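Local structure of DNA polymerase III subunit beta (Helicobacter pylori 26695, 4S3I) at residues A133-D138 with T183-I188; I147-H152 with A205-L210; R154-I159 with T175-L180; L272-S275 with T279-L282. The protein forms a sliding clamp on DNA that confers tethering and processivity on DNA polymerases and other proteins in replication. All coordinates share one frame; numbering follows the deposited sequence.

Contact 1: residues A133-D138 with T183-I188; sequences APFLVD and TQLEKI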
loop_
_atom_site.group_PDB
_atom_site.type_symbol
_atom_site.label_atom_id
_atom_site.label_comp_id
_atom_site.label_asym_id
_atom_site.label_seq_id
_atom_site.Cartn_x
_atom_site.Cartn_y
_atom_site.Cartn_z
ATOM N N ALA A 133 23.271 11.819 -18.942
ATOM C CA ALA A 133 22.898 12.538 -17.728
ATOM C C ALA A 133 21.422 12.288 -17.446
ATOM O O ALA A 133 20.696 11.849 -18.338
ATOM C CB ALA A 133 23.182 14.025 -17.879
ATOM N N PRO A 134 20.963 12.571 -16.211
ATOM C CA PRO A 134 19.578 12.202 -15.894
ATOM C C PRO A 134 18.523 13.121 -16.502
ATOM O O PRO A 134 17.341 12.927 -16.223
ATOM C CB PRO A 134 19.518 12.320 -14.360
ATOM C CG PRO A 134 20.955 12.307 -13.902
ATOM C CD PRO A 134 21.727 12.955 -15.009
ATOM N N PHE A 135 18.915 14.092 -17.317
ATOM C CA PHE A 135 17.954 15.122 -17.749
ATOM C C PHE A 135 16.676 14.611 -18.451
ATOM O O PHE A 135 15.588 15.146 -18.230
ATOM C CB PHE A 135 18.639 16.209 -18.599
ATOM C CG PHE A 135 19.343 15.679 -19.812
ATOM C CD1 PHE A 135 20.715 15.500 -19.801
ATOM C CD2 PHE A 135 18.636 15.368 -20.968
ATOM C CE1 PHE A 135 21.377 15.015 -20.912
ATOM C CE2 PHE A 135 19.290 14.875 -22.085
ATOM C CZ PHE A 135 20.667 14.700 -22.055
ATOM N N LEU A 136 16.798 13.590 -19.294
ATOM C CA LEU A 136 15.625 13.115 -20.026
ATOM C C LEU A 136 14.618 12.427 -19.105
ATOM O O LEU A 136 13.425 12.734 -19.158
ATOM C CB LEU A 136 16.026 12.210 -21.197
ATOM C CG LEU A 136 14.881 11.741 -22.106
ATOM C CD1 LEU A 136 14.144 12.932 -22.714
ATOM C CD2 LEU A 136 15.420 10.831 -23.218
ATOM N N VAL A 137 15.073 11.521 -18.242
ATOM C CA VAL A 137 14.109 10.859 -17.360
ATOM C C VAL A 137 13.592 11.827 -16.289
ATOM O O VAL A 137 12.508 11.639 -15.732
ATOM C CB VAL A 137 14.643 9.558 -16.720
ATOM C CG1 VAL A 137 15.279 8.654 -17.785
ATOM C CG2 VAL A 137 15.638 9.862 -15.588
ATOM N N ASP A 138 14.384 12.852 -15.996
ATOM C CA ASP A 138 13.945 13.898 -15.078
ATOM C C ASP A 138 12.764 14.633 -15.711
ATOM O O ASP A 138 11.743 14.856 -15.072
ATOM C CB ASP A 138 15.100 14.861 -14.794
ATOM C CG ASP A 138 14.769 15.864 -13.690
ATOM O OD1 ASP A 138 14.250 15.440 -12.639
ATOM O OD2 ASP A 138 15.025 17.075 -13.871
ATOM N N THR A 183 9.596 21.393 -21.364
ATOM C CA THR A 183 10.965 21.761 -21.082
ATOM C C THR A 183 11.715 21.746 -22.383
ATOM O O THR A 183 11.343 21.038 -23.336
ATOM C CB THR A 183 11.634 20.828 -20.066
ATOM O OG1 THR A 183 12.918 21.354 -19.700
ATOM C CG2 THR A 183 11.811 19.422 -20.643
ATOM N N GLN A 184 12.759 22.552 -22.441
ATOM C CA GLN A 184 13.604 22.571 -23.611
ATOM C C GLN A 184 15.000 22.157 -23.161
ATOM O O GLN A 184 15.598 22.797 -22.289
ATOM C CB GLN A 184 13.586 23.957 -24.265
ATOM C CG GLN A 184 14.013 23.952 -25.730
ATOM C CD GLN A 184 13.414 25.108 -26.522
ATOM O OE1 GLN A 184 12.264 25.045 -26.965
ATOM N NE2 GLN A 184 14.195 26.171 -26.701
ATOM N N LEU A 185 15.499 21.060 -23.727
ATOM C CA LEU A 185 16.824 20.560 -23.376
ATOM C C LEU A 185 17.816 20.965 -24.460
ATOM O O LEU A 185 17.751 20.482 -25.595
ATOM C CB LEU A 185 16.800 19.040 -23.225
ATOM C CG LEU A 185 15.715 18.535 -22.269
ATOM C CD1 LEU A 185 15.493 17.040 -22.444
ATOM C CD2 LEU A 185 16.110 18.845 -20.851
ATOM N N GLU A 186 18.741 21.848 -24.114
ATOM C CA GLU A 186 19.671 22.357 -25.110
ATOM C C GLU A 186 21.002 21.624 -25.066
ATOM O O GLU A 186 21.273 20.860 -24.130
ATOM C CB GLU A 186 19.859 23.865 -24.939
ATOM C CG GLU A 186 18.576 24.655 -25.163
ATOM C CD GLU A 186 18.828 26.131 -25.396
ATOM O OE1 GLU A 186 18.105 26.739 -26.217
ATOM O OE2 GLU A 186 19.749 26.680 -24.755
ATOM N N LYS A 187 21.819 21.868 -26.087
ATOM C CA LYS A 187 23.144 21.263 -26.204
ATOM C C LYS A 187 23.072 19.740 -26.128
ATOM O O LYS A 187 23.832 19.088 -25.404
ATOM C CB LYS A 187 24.101 21.855 -25.161
ATOM C CG LYS A 187 23.966 23.372 -25.065
ATOM C CD LYS A 187 25.220 24.050 -24.533
ATOM C CE LYS A 187 25.106 25.569 -24.682
ATOM N NZ LYS A 187 26.307 26.313 -24.198
ATOM N N ILE A 188 22.125 19.194 -26.882
ATOM C CA ILE A 188 21.963 17.759 -27.010
ATOM C C ILE A 188 22.503 17.373 -28.376
ATOM O O ILE A 188 22.060 17.917 -29.390
ATOM C CB ILE A 188 20.475 17.385 -26.952
ATOM C CG1 ILE A 188 19.842 18.001 -25.709
ATOM C CG2 ILE A 188 20.298 15.868 -26.970
ATOM C CD1 ILE A 188 20.495 17.541 -24.419
#

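Contact 2: residues I147-H152 with A205-L210; sequences IEQTSH and ALLEIL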
loop_
_atom_site.group_PDB
_atom_site.type_symbol
_atom_site.label_atom_id
_atom_site.label_comp_id
_atom_site.label_asym_id
_atom_site.label_seq_id
_atom_site.Cartn_x
_atom_site.Cartn_y
_atom_site.Cartn_z
ATOM N N ILE A 147 -0.179 14.047 -17.918
ATOM C CA ILE A 147 -0.611 13.283 -19.090
ATOM C C ILE A 147 -1.683 12.254 -18.749
ATOM O O ILE A 147 -1.493 11.425 -17.850
ATOM C CB ILE A 147 0.586 12.594 -19.767
ATOM C CG1 ILE A 147 1.548 13.651 -20.295
ATOM C CG2 ILE A 147 0.137 11.697 -20.913
ATOM C CD1 ILE A 147 2.888 13.093 -20.742
ATOM N N GLU A 148 -2.813 12.334 -19.457
ATOM C CA GLU A 148 -3.866 11.324 -19.377
ATOM C C GLU A 148 -3.463 10.117 -20.219
ATOM O O GLU A 148 -3.371 10.205 -21.446
ATOM C CB GLU A 148 -5.198 11.871 -19.899
ATOM C CG GLU A 148 -5.919 12.845 -18.984
ATOM C CD GLU A 148 -7.196 13.388 -19.615
ATOM O OE1 GLU A 148 -7.493 14.585 -19.412
ATOM O OE2 GLU A 148 -7.903 12.619 -20.311
ATOM N N GLN A 149 -3.220 8.994 -19.553
ATOM C CA GLN A 149 -2.869 7.747 -20.219
ATOM C C GLN A 149 -4.048 7.273 -21.046
ATOM O O GLN A 149 -3.956 7.104 -22.262
ATOM C CB GLN A 149 -2.538 6.696 -19.166
ATOM C CG GLN A 149 -1.947 5.413 -19.701
ATOM C CD GLN A 149 -1.145 4.687 -18.644
ATOM O OE1 GLN A 149 -1.194 5.038 -17.463
ATOM N NE2 GLN A 149 -0.394 3.675 -19.059
ATOM N N THR A 150 -5.169 7.074 -20.362
ATOM C CA THR A 150 -6.418 6.691 -21.001
ATOM C C THR A 150 -7.100 7.883 -21.664
ATOM O O THR A 150 -8.331 7.928 -21.751
ATOM C CB THR A 150 -7.407 6.081 -19.982
ATOM O OG1 THR A 150 -8.481 7.000 -19.746
ATOM C CG2 THR A 150 -6.703 5.773 -18.660
ATOM N N SER A 151 -6.307 8.852 -22.117
ATOM C CA SER A 151 -6.851 9.982 -22.851
ATOM C C SER A 151 -7.609 9.448 -24.044
ATOM O O SER A 151 -7.241 8.430 -24.632
ATOM C CB SER A 151 -5.753 10.936 -23.315
ATOM O OG SER A 151 -6.262 11.889 -24.233
ATOM N N HIS A 152 -8.688 10.134 -24.382
ATOM C CA HIS A 152 -9.583 9.678 -25.422
ATOM C C HIS A 152 -9.116 10.305 -26.728
ATOM O O HIS A 152 -9.472 9.857 -27.819
ATOM C CB HIS A 152 -11.014 10.055 -25.039
ATOM C CG HIS A 152 -11.378 9.637 -23.643
ATOM N ND1 HIS A 152 -10.884 10.264 -22.521
ATOM C CD2 HIS A 152 -12.159 8.623 -23.193
ATOM C CE1 HIS A 152 -11.357 9.671 -21.440
ATOM N NE2 HIS A 152 -12.136 8.676 -21.819
ATOM N N ALA A 205 4.525 3.487 -21.858
ATOM C CA ALA A 205 5.940 3.407 -22.181
ATOM C C ALA A 205 6.726 4.346 -21.285
ATOM O O ALA A 205 7.785 3.985 -20.747
ATOM C CB ALA A 205 6.173 3.755 -23.657
ATOM N N LEU A 206 6.209 5.564 -21.133
ATOM C CA LEU A 206 6.844 6.554 -20.255
ATOM C C LEU A 206 7.075 5.962 -18.867
ATOM O O LEU A 206 8.191 5.985 -18.329
ATOM C CB LEU A 206 5.979 7.820 -20.177
ATOM C CG LEU A 206 6.616 9.145 -19.717
ATOM C CD1 LEU A 206 5.601 10.273 -19.789
ATOM C CD2 LEU A 206 7.191 9.087 -18.318
ATOM N N LEU A 207 6.019 5.423 -18.282
ATOM C CA LEU A 207 6.119 4.887 -16.931
ATOM C C LEU A 207 7.077 3.699 -16.854
ATOM O O LEU A 207 7.858 3.588 -15.910
ATOM C CB LEU A 207 4.732 4.525 -16.420
ATOM C CG LEU A 207 3.812 5.744 -16.287
ATOM C CD1 LEU A 207 2.352 5.329 -16.090
ATOM C CD2 LEU A 207 4.287 6.634 -15.133
ATOM N N GLU A 208 7.049 2.825 -17.860
ATOM C CA GLU A 208 8.022 1.736 -17.898
ATOM C C GLU A 208 9.465 2.242 -18.011
ATOM O O GLU A 208 10.353 1.759 -17.305
ATOM C CB GLU A 208 7.697 0.735 -19.025
ATOM C CG GLU A 208 6.333 0.069 -18.893
ATOM C CD GLU A 208 6.066 -0.494 -17.493
ATOM O OE1 GLU A 208 7.029 -0.866 -16.788
ATOM O OE2 GLU A 208 4.877 -0.570 -17.101
ATOM N N ILE A 209 9.695 3.211 -18.897
ATOM C CA ILE A 209 11.024 3.804 -19.030
ATOM C C ILE A 209 11.562 4.286 -17.688
ATOM O O ILE A 209 12.747 4.113 -17.375
ATOM C CB ILE A 209 11.021 4.971 -20.039
ATOM C CG1 ILE A 209 10.962 4.419 -21.455
ATOM C CG2 ILE A 209 12.282 5.836 -19.893
ATOM C CD1 ILE A 209 10.349 5.379 -22.445
ATOM N N LEU A 210 10.686 4.878 -16.886
ATOM C CA LEU A 210 11.106 5.387 -15.584
ATOM C C LEU A 210 11.595 4.275 -14.653
ATOM O O LEU A 210 12.460 4.513 -13.802
ATOM C CB LEU A 210 9.988 6.195 -14.926
ATOM C CG LEU A 210 9.609 7.491 -15.640
ATOM C CD1 LEU A 210 8.435 8.169 -14.932
ATOM C CD2 LEU A 210 10.815 8.439 -15.699
#

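Contact 3: residues R154-I159 with T175-L180; sequences RELAGI and TDTKRL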
loop_
_atom_site.group_PDB
_atom_site.type_symbol
_atom_site.label_atom_id
_atom_site.label_comp_id
_atom_site.label_asym_id
_atom_site.label_seq_id
_atom_site.Cartn_x
_atom_site.Cartn_y
_atom_site.Cartn_z
ATOM N N ARG A 154 -5.925 10.779 -29.067
ATOM C CA ARG A 154 -4.791 9.896 -29.339
ATOM C C ARG A 154 -3.432 10.475 -28.945
ATOM O O ARG A 154 -2.725 9.912 -28.111
ATOM C CB ARG A 154 -4.775 9.510 -30.826
ATOM C CG ARG A 154 -6.101 9.745 -31.560
ATOM C CD ARG A 154 -7.171 8.714 -31.195
ATOM N NE ARG A 154 -7.168 7.569 -32.104
ATOM C CZ ARG A 154 -7.753 7.561 -33.301
ATOM N NH1 ARG A 154 -8.389 8.640 -33.740
ATOM N NH2 ARG A 154 -7.700 6.475 -34.062
ATOM N N GLU A 155 -3.083 11.604 -29.551
ATOM C CA GLU A 155 -1.745 12.188 -29.425
ATOM C C GLU A 155 -1.457 12.796 -28.055
ATOM O O GLU A 155 -0.297 12.927 -27.666
ATOM C CB GLU A 155 -1.514 13.230 -30.526
ATOM C CG GLU A 155 -2.709 14.142 -30.787
ATOM C CD GLU A 155 -3.789 13.471 -31.623
ATOM O OE1 GLU A 155 -4.752 12.930 -31.031
ATOM O OE2 GLU A 155 -3.662 13.469 -32.869
ATOM N N LEU A 156 -2.508 13.158 -27.324
ATOM C CA LEU A 156 -2.344 13.769 -26.007
ATOM C C LEU A 156 -2.192 12.693 -24.951
ATOM O O LEU A 156 -1.848 12.974 -23.808
ATOM C CB LEU A 156 -3.523 14.687 -25.681
ATOM C CG LEU A 156 -3.757 15.829 -26.668
ATOM C CD1 LEU A 156 -5.029 16.595 -26.329
ATOM C CD2 LEU A 156 -2.566 16.769 -26.677
ATOM N N ALA A 157 -2.437 11.450 -25.347
ATOM C CA ALA A 157 -2.273 10.316 -24.444
ATOM C C ALA A 157 -0.800 9.914 -24.317
ATOM O O ALA A 157 -0.474 8.864 -23.757
ATOM C CB ALA A 157 -3.119 9.123 -24.916
ATOM N N GLY A 158 0.091 10.747 -24.839
ATOM C CA GLY A 158 1.507 10.455 -24.756
ATOM C C GLY A 158 2.346 11.684 -24.471
ATOM O O GLY A 158 1.820 12.793 -24.378
ATOM N N ILE A 159 3.656 11.483 -24.340
ATOM C CA ILE A 159 4.574 12.593 -24.145
ATOM C C ILE A 159 5.281 12.913 -25.456
ATOM O O ILE A 159 5.720 12.008 -26.193
ATOM C CB ILE A 159 5.579 12.299 -23.019
ATOM C CG1 ILE A 159 6.417 13.543 -22.693
ATOM C CG2 ILE A 159 6.464 11.106 -23.372
ATOM C CD1 ILE A 159 7.012 13.491 -21.306
ATOM N N THR A 175 0.501 17.480 -22.091
ATOM C CA THR A 175 -0.659 18.307 -21.752
ATOM C C THR A 175 -1.934 17.484 -21.640
ATOM O O THR A 175 -2.037 16.411 -22.249
ATOM C CB THR A 175 -0.871 19.444 -22.771
ATOM O OG1 THR A 175 -2.115 20.106 -22.507
ATOM C CG2 THR A 175 -0.898 18.900 -24.180
ATOM N N ASP A 176 -2.898 17.989 -20.864
ATOM C CA ASP A 176 -4.218 17.362 -20.769
ATOM C C ASP A 176 -5.327 18.358 -21.092
ATOM O O ASP A 176 -6.484 18.144 -20.711
ATOM C CB ASP A 176 -4.453 16.771 -19.369
ATOM C CG ASP A 176 -4.386 17.821 -18.266
ATOM O OD1 ASP A 176 -4.404 19.033 -18.584
ATOM O OD2 ASP A 176 -4.321 17.435 -17.070
ATOM N N THR A 177 -4.948 19.451 -21.760
ATOM C CA THR A 177 -5.848 20.557 -22.153
ATOM C C THR A 177 -6.234 21.571 -21.067
ATOM O O THR A 177 -6.716 22.655 -21.399
ATOM C CB THR A 177 -7.144 20.079 -22.872
ATOM O OG1 THR A 177 -7.993 19.384 -21.942
ATOM C CG2 THR A 177 -6.800 19.183 -24.050
ATOM N N LYS A 178 -6.040 21.228 -19.793
ATOM C CA LYS A 178 -6.248 22.187 -18.708
ATOM C C LYS A 178 -4.910 22.810 -18.339
ATOM O O LYS A 178 -4.833 23.929 -17.816
ATOM C CB LYS A 178 -6.820 21.503 -17.463
ATOM C CG LYS A 178 -8.215 20.915 -17.614
ATOM C CD LYS A 178 -9.225 21.970 -18.045
ATOM C CE LYS A 178 -10.662 21.552 -17.733
ATOM N NZ LYS A 178 -11.124 22.076 -16.414
ATOM N N ARG A 179 -3.853 22.053 -18.602
ATOM C CA ARG A 179 -2.505 22.464 -18.250
ATOM C C ARG A 179 -1.530 21.828 -19.221
ATOM O O ARG A 179 -1.852 20.845 -19.905
ATOM C CB ARG A 179 -2.174 22.043 -16.824
ATOM C CG ARG A 179 -2.600 20.623 -16.536
ATOM C CD ARG A 179 -2.223 20.181 -15.158
ATOM N NE ARG A 179 -2.741 18.842 -14.879
ATOM C CZ ARG A 179 -2.352 18.105 -13.849
ATOM N NH1 ARG A 179 -1.451 18.586 -13.010
ATOM N NH2 ARG A 179 -2.868 16.897 -13.659
ATOM N N LEU A 180 -0.341 22.402 -19.284
ATOM C CA LEU A 180 0.651 22.000 -20.262
ATOM C C LEU A 180 1.987 22.196 -19.591
ATOM O O LEU A 180 2.261 23.273 -19.047
ATOM C CB LEU A 180 0.525 22.876 -21.508
ATOM C CG LEU A 180 1.526 22.675 -22.642
ATOM C CD1 LEU A 180 0.808 22.725 -23.978
ATOM C CD2 LEU A 180 2.595 23.745 -22.574
HETATM O O HOH W 1 0.303 14.915 -23.750
HETATM O O HOH W 2 -3.367 14.255 -21.900
#

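Contact 4: residues L272-S275 with T279-L282; sequences LCSS and TIKL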
loop_
_atom_site.group_PDB
_atom_site.type_symbol
_atom_site.label_atom_id
_atom_site.label_comp_id
_atom_site.label_asym_id
_atom_site.label_seq_id
_atom_site.Cartn_x
_atom_site.Cartn_y
_atom_site.Cartn_z
ATOM N N LEU A 272 -3.254 22.799 2.762
ATOM C CA LEU A 272 -4.066 23.169 3.914
ATOM C C LEU A 272 -5.500 23.516 3.500
ATOM O O LEU A 272 -6.458 23.053 4.116
ATOM C CB LEU A 272 -3.419 24.359 4.629
ATOM C CG LEU A 272 -4.040 24.779 5.949
ATOM C CD1 LEU A 272 -4.296 23.524 6.758
ATOM C CD2 LEU A 272 -3.127 25.719 6.726
ATOM N N CYS A 273 -5.656 24.335 2.462
ATOM C CA CYS A 273 -7.005 24.717 2.019
ATOM C C CYS A 273 -7.662 23.571 1.258
ATOM O O CYS A 273 -8.886 23.464 1.217
ATOM C CB CYS A 273 -6.966 25.995 1.167
ATOM S SG CYS A 273 -6.446 27.464 2.096
ATOM N N SER A 274 -6.827 22.702 0.692
ATOM C CA SER A 274 -7.290 21.547 -0.082
ATOM C C SER A 274 -8.015 20.532 0.770
ATOM O O SER A 274 -8.621 19.598 0.251
ATOM C CB SER A 274 -6.116 20.838 -0.759
ATOM O OG SER A 274 -5.667 21.581 -1.861
ATOM N N SER A 275 -7.924 20.691 2.082
ATOM C CA SER A 275 -8.610 19.789 2.982
ATOM C C SER A 275 -10.115 19.934 2.794
ATOM O O SER A 275 -10.872 18.989 3.030
ATOM C CB SER A 275 -8.230 20.083 4.425
ATOM O OG SER A 275 -8.677 21.362 4.809
ATOM N N THR A 279 -10.588 23.782 -5.407
ATOM C CA THR A 279 -10.139 25.058 -5.960
ATOM C C THR A 279 -9.900 26.075 -4.844
ATOM O O THR A 279 -10.519 26.024 -3.773
ATOM C CB THR A 279 -11.135 25.632 -6.988
ATOM O OG1 THR A 279 -12.381 25.875 -6.341
ATOM C CG2 THR A 279 -11.341 24.666 -8.161
ATOM N N ILE A 280 -9.001 27.003 -5.114
ATOM C CA ILE A 280 -8.524 27.931 -4.106
ATOM C C ILE A 280 -8.467 29.343 -4.676
ATOM O O ILE A 280 -8.039 29.544 -5.815
ATOM C CB ILE A 280 -7.110 27.505 -3.635
ATOM C CG1 ILE A 280 -7.201 26.296 -2.697
ATOM C CG2 ILE A 280 -6.377 28.650 -2.940
ATOM C CD1 ILE A 280 -5.841 25.678 -2.387
ATOM N N LYS A 281 -8.910 30.320 -3.893
ATOM C CA LYS A 281 -8.704 31.718 -4.250
ATOM C C LYS A 281 -7.391 32.228 -3.654
ATOM O O LYS A 281 -7.236 32.296 -2.419
ATOM C CB LYS A 281 -9.871 32.567 -3.750
ATOM C CG LYS A 281 -9.741 34.055 -4.037
ATOM C CD LYS A 281 -10.970 34.787 -3.502
ATOM C CE LYS A 281 -10.834 36.291 -3.634
ATOM N NZ LYS A 281 -12.021 36.983 -3.042
ATOM N N LEU A 282 -6.442 32.563 -4.525
ATOM C CA LEU A 282 -5.149 33.108 -4.114
ATOM C C LEU A 282 -5.182 34.634 -4.196
ATOM O O LEU A 282 -5.535 35.201 -5.232
ATOM C CB LEU A 282 -4.040 32.586 -5.031
ATOM C CG LEU A 282 -2.666 33.259 -4.915
ATOM C CD1 LEU A 282 -2.057 32.961 -3.548
ATOM C CD2 LEU A 282 -1.704 32.824 -6.042
#

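Contact 1: residues A133-D138 with T183-I188
Phe-135 carries its CG between the backbone N and the carbonyl carbon (chi1 57°), a rotation that swings the ring off the first turn of helix 135-143 toward Leu-185 and Ile-188. On the facing segment a second bend in the Ile-188 chain (chi2 -59°) brings CD1 up to the phenyl group. Both aliphatic methyls reach the ring obliquely. Ile-188 CD1 sits almost equally near two ring atoms, with Phe-135 CZ at 3.7 Å and Phe-135 CE2 at the same distance. Farther round the ring, Phe-135 CD2 is 3.9 Å from Leu-185 CD1. The same leucine methyl also lies beside the next residue of the helix, with Leu-136 CD1 at 4.3 Å from Leu-185 CD1, so it is flanked by two consecutive helical side chains. One face of the phenyl ring is approached from within its own segment by Ala-133 O, which stands 3.9 Å above the plane of the Phe-135 ring and toward its rim. No hydrogen bond joins the segments, and the contact is apolar packing. Leu-136 also packs on Leu-170, Val-131 and Phe-217, and Ile-188 on Ile-129. Helix 135-143 packing on the antiparallel sheets of the central domain follows the helix-on-sheet plan of a DNA-clamp domain; here its first turn meets strand 179-185 and the residues that follow.

Contact 2: residues I147-H152 with A205-L210
Ile-209 N donates to Ala-205 O at 2.8 Å within the helix that presents Leu-206 and Leu-207 to Ile-147 and Gln-149. Leu-210 N repeats the pattern at 3.1 Å from Leu-206 O; these are regular helical bonds, and Leu-206 and Leu-207 project from the helix toward the loop. The deeper pair is a methyl contact: Ile-147 CD1 approaches Leu-206 CD1 at 4.0 Å, the two side chains running at a slant to each other. Nearer solvent, the extended chain of Gln-149 lays its amide oxygen beside a leucine methyl, with Gln-149 OE1 at 3.8 Å from Leu-207 CD1. The CG of Gln-149 is anti to its backbone N (chi1 -171°), which carries the amide across the gap to the helix. This second touch is a van der Waals one, and no hydrogen bond passes between the segments. The loop itself bends through a type I beta turn from Glu-148 to Ser-151, closed by a weak backbone bond. Lys-203 NZ, from the first turn of the helix, donates to Ile-147 O and so ties the loop to the helix through the backbone of Ile-147. Leu-206 also packs on Phe-140 of helix 135-143 and on Ala-144, while Ala-205 and Ile-209 rest on Phe-235 of strand 233-238; helix 203-212 is thus wedged between the loop, the companion helix and that strand.

Contact 3: residues R154-I159 with T175-L180
Leu-156 meets two threonine methyls, one with each of its branches. Its CD2 lies 3.7 Å from Thr-175 CG2, the side chains slanting past each other, and its CD1 lies 3.9 Å from Thr-177 CG2, where they cross at about a right angle. Beside this apolar touch two waters join the backbones. Water 2 donates both to Leu-156 O, at 2.8 Å, and to Thr-175 O, at 2.6 Å. Water 1 accepts from Thr-175 N at 3.1 Å and lies within hydrogen-bonding distance of Leu-156 O and Gly-158 O, which compete with other acceptors for its protons. Direct hydrogen bonds between the segments are absent, so the polar link is made through water. The threonines belong to a beta-hairpin turn between strands 169-175 and 179-185, two neighbours in an antiparallel sheet of the clamp. With its hydroxyl anti to the backbone N (chi1 172°), Thr-175 makes an ST turn: OG1 accepts from Thr-177 N at 3.0 Å, in a nearly straight bond (168°), and donates to Arg-179 O at 2.7 Å. Asp-176 fixes the next layer: OD1 accepts from Lys-178 N in an Asx turn and also from Arg-179 N. Its other oxygen, OD2, forms a salt bridge of 3.0 Å with Arg-179 NE, lying close to the guanidinium plane. Beyond it, Arg-179 NH1 is salt-bridged to Glu-329 on helix 324-332.

Contact 4: residues L272-S275 with T279-L282
Helix 263-273 gives way to a short loop that returns the chain as strand 279-284, placing the CA of Cys-273 7.1 Å from the CA of Ile-280 and the CA of Ser-274 7.4 Å from the CA of Thr-279. Across this gap Ile-280 points toward the helical segment and makes the touches. Its CG1 lies beside the backbone N and its chain then extends (chi2 170°), which carries CD1 to Cys-273, 3.7 Å from Cys-273 CB. The preceding carbon also takes part, Ile-280 CG1 being 3.9 Å from Cys-273 CB. The cysteine therefore touches through its methylene, and its sulfur does not take part in these close approaches. Ser-274 OG grazes the same methyl at 4.1 Å from Ile-280 CD1, but its polar partner lies in the helix, where it is hydrogen-bonded to Ile-270 O. In the clamp fold helices pack against the inner side of the domain's sheets, and here Ile-280, on the antiparallel sheet containing strand 279-284, also packs on Ile-270 and on Ala-324 of helix 324-332. The turn after the helix is held by its serines. Ser-275 OG donates to Leu-272 O at 2.9 Å, with a C=O...donor angle of 161°, while Ser-275 N reaches the same oxygen only weakly. Ser-277 OG lies within bonding reach of both Cys-273 O and Thr-279 O, which must share its single proton, joining residues on both sides of the short loop. Leu-272 packs on Phe-107 of the second subunit and Ser-275 on Ile-80 of that subunit, placing this turn at the ring's dimer interface.

Contacts 1, 2 and 3 all belong to the central domain, whereas contact 4 lies in the C-terminal domain. The segments of contacts 1 and 2 alternate along the chain (133-138, 147-152, 183-188, 205-210), and contact 3 falls within the span of each. Contacts 2 and 3 have centres 10 Å apart and touch where Ala-157 packs on the 148-151 turn; contacts 1 and 2 meet through Val-137 and Leu-210, from paired helices 135-143 and 203-212. Contacts 1 and 3 sit near opposite ends of strand 179-185, their centres 20 Å apart. That strand's sheet continues into the C-terminal domain, joining the two domains. Contact 4 follows later, 25 Å from contact 3 between centres, at the subunit interface that closes the ring.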